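Local coordinates for tyrocidine synthase 2 (Brevibacillus parabrevis, PDB 6TA8), which is a multidomain nonribosomal peptide synthetase, of which this chain covers a condensation domain, at residues Leu127-Gln132 against Ala148-Lys153. Numbering follows the deposited sequence.
Sequences LELSDQ and ALFATK
Phe-150 carries this contact from the strand side, reaching Leu-129 and Ser-130 with the outer carbons of its ring. Its CB points toward helix 122-134, and CG stands anti to the carbonyl carbon and beside the backbone N (chi1 -56°), which sends the ring on from the strand to the helix. The close approaches are made by CE1, CZ and CE2, with CG, CD1 and CD2 set back from the helix. CE1 lies 3.8 Å from Leu-129 CB, which sits near the ring plane, an edge approach. Leu-129 CD1 follows at 4.0 Å from the same CE1. At the tip, CZ lies 3.9 Å from Ser-130 OG, which comes in obliquely. CE2, on the far flank, is 4.1 Å from that Ser-130 OG.

The helix and strand belong to a beta-alpha-beta unit (strand 110-115, helix 122-134, strand 145-152) whose two strands are parallel neighbours in a mixed sheet of the condensation domain. Here the helix packs on that sheet, with the nearest CA atoms, Ser-130 and Ala-148, 8.0 Å apart. The polar end of Ser-130 is engaged within its own helix, where OG hydrogen-bonds to Ile-126 O, so the buried hydroxyl has a partner beside the aromatic ring. Phe-150 also meets Tyr-114 of strand 110-115, their ring planes turned about 5° from each other, and Leu-129 touches that same tyrosine.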
loop_
_atom_site.group_PDB
_atom_site.type_symbol
_atom_site.label_atom_id
_atom_site.label_comp_id
_atom_site.label_asym_id
_atom_site.label_seq_id
_atom_site.Cartn_x
_atom_site.Cartn_y
_atom_site.Cartn_z
ATOM N N LEU A 127 6.612 13.380 -17.973
ATOM C CA LEU A 127 5.373 13.307 -17.204
ATOM C C LEU A 127 4.167 13.108 -18.116
ATOM O O LEU A 127 3.234 12.373 -17.773
ATOM C CB LEU A 127 5.205 14.569 -16.360
ATOM C CG LEU A 127 3.862 14.748 -15.649
ATOM C CD1 LEU A 127 3.640 13.639 -14.630
ATOM C CD2 LEU A 127 3.777 16.115 -14.990
ATOM N N GLU A 128 4.171 13.755 -19.285
ATOM C CA GLU A 128 3.062 13.600 -20.220
ATOM C C GLU A 128 3.001 12.183 -20.776
ATOM O O GLU A 128 1.917 11.599 -20.888
ATOM C CB GLU A 128 3.186 14.619 -21.353
ATOM C CG GLU A 128 1.953 14.727 -22.235
ATOM C CD GLU A 128 2.062 15.847 -23.253
ATOM O OE1 GLU A 128 3.186 16.345 -23.474
ATOM O OE2 GLU A 128 1.022 16.228 -23.831
ATOM N N LEU A 129 4.155 11.612 -21.132
ATOM C CA LEU A 129 4.178 10.238 -21.621
ATOM C C LEU A 129 3.902 9.239 -20.504
ATOM O O LEU A 129 3.337 8.169 -20.758
ATOM C CB LEU A 129 5.524 9.935 -22.278
ATOM C CG LEU A 129 5.794 10.598 -23.629
ATOM C CD1 LEU A 129 7.267 10.497 -23.986
ATOM C CD2 LEU A 129 4.933 9.972 -24.716
ATOM N N SER A 130 4.290 9.567 -19.269
ATOM C CA SER A 130 4.051 8.653 -18.156
ATOM C C SER A 130 2.561 8.476 -17.895
ATOM O O SER A 130 2.093 7.350 -17.694
ATOM C CB SER A 130 4.761 9.158 -16.899
ATOM O OG SER A 130 6.168 9.124 -17.058
ATOM N N ASP A 131 1.800 9.573 -17.906
ATOM C CA ASP A 131 0.369 9.489 -17.628
ATOM C C ASP A 131 -0.353 8.637 -18.666
ATOM O O ASP A 131 -1.272 7.882 -18.329
ATOM C CB ASP A 131 -0.236 10.892 -17.572
ATOM C CG ASP A 131 -0.149 11.510 -16.190
ATOM O OD1 ASP A 131 -0.318 10.771 -15.199
ATOM O OD2 ASP A 131 0.090 12.732 -16.095
ATOM N N GLN A 132 0.049 8.746 -19.936
ATOM C CA GLN A 132 -0.579 7.938 -20.976
ATOM C C GLN A 132 -0.300 6.456 -20.767
ATOM O O GLN A 132 -1.164 5.611 -21.031
ATOM C CB GLN A 132 -0.092 8.386 -22.355
ATOM C CG GLN A 132 -0.289 9.866 -22.626
ATOM C CD GLN A 132 0.241 10.286 -23.981
ATOM O OE1 GLN A 132 0.423 9.457 -24.874
ATOM N NE2 GLN A 132 0.494 11.578 -24.142
ATOM N N ALA A 148 8.698 1.486 -19.047
ATOM C CA ALA A 148 8.997 2.596 -19.941
ATOM C C ALA A 148 10.401 3.106 -19.664
ATOM O O ALA A 148 10.750 3.378 -18.511
ATOM C CB ALA A 148 7.981 3.729 -19.778
ATOM N N LEU A 149 11.199 3.237 -20.720
ATOM C CA LEU A 149 12.568 3.724 -20.626
ATOM C C LEU A 149 12.652 5.086 -21.303
ATOM O O LEU A 149 12.359 5.209 -22.497
ATOM C CB LEU A 149 13.544 2.738 -21.270
ATOM C CG LEU A 149 15.006 3.183 -21.359
ATOM C CD1 LEU A 149 15.570 3.467 -19.974
ATOM C CD2 LEU A 149 15.839 2.133 -22.077
ATOM N N PHE A 150 13.046 6.102 -20.540
ATOM C CA PHE A 150 13.189 7.466 -21.038
ATOM C C PHE A 150 14.669 7.828 -21.024
ATOM O O PHE A 150 15.248 8.057 -19.957
ATOM C CB PHE A 150 12.376 8.448 -20.196
ATOM C CG PHE A 150 10.918 8.098 -20.092
ATOM C CD1 PHE A 150 10.018 8.528 -21.053
ATOM C CD2 PHE A 150 10.448 7.344 -19.029
ATOM C CE1 PHE A 150 8.677 8.209 -20.958
ATOM C CE2 PHE A 150 9.108 7.023 -18.928
ATOM C CZ PHE A 150 8.222 7.456 -19.894
ATOM N N ALA A 151 15.276 7.882 -22.206
ATOM C CA ALA A 151 16.689 8.210 -22.341
ATOM C C ALA A 151 16.840 9.703 -22.605
ATOM O O ALA A 151 16.359 10.210 -23.623
ATOM C CB ALA A 151 17.328 7.398 -23.467
ATOM N N THR A 152 17.505 10.401 -21.692
ATOM C CA THR A 152 17.782 11.825 -21.824
ATOM C C THR A 152 19.291 12.052 -21.842
ATOM O O THR A 152 20.086 11.109 -21.806
ATOM C CB THR A 152 17.125 12.624 -20.693
ATOM O OG1 THR A 152 17.547 12.103 -19.427
ATOM C CG2 THR A 152 15.609 12.542 -20.794
ATOM N N LYS A 153 19.684 13.326 -21.897
ATOM C CA LYS A 153 21.100 13.661 -21.950
ATOM C C LYS A 153 21.790 13.489 -20.603
ATOM O O LYS A 153 23.022 13.425 -20.557
ATOM C CB LYS A 153 21.282 15.096 -22.448
ATOM C CG LYS A 153 20.502 16.131 -21.654
ATOM C CD LYS A 153 20.563 17.500 -22.313
ATOM C CE LYS A 153 19.732 18.518 -21.548
ATOM N NZ LYS A 153 19.732 19.846 -22.221
#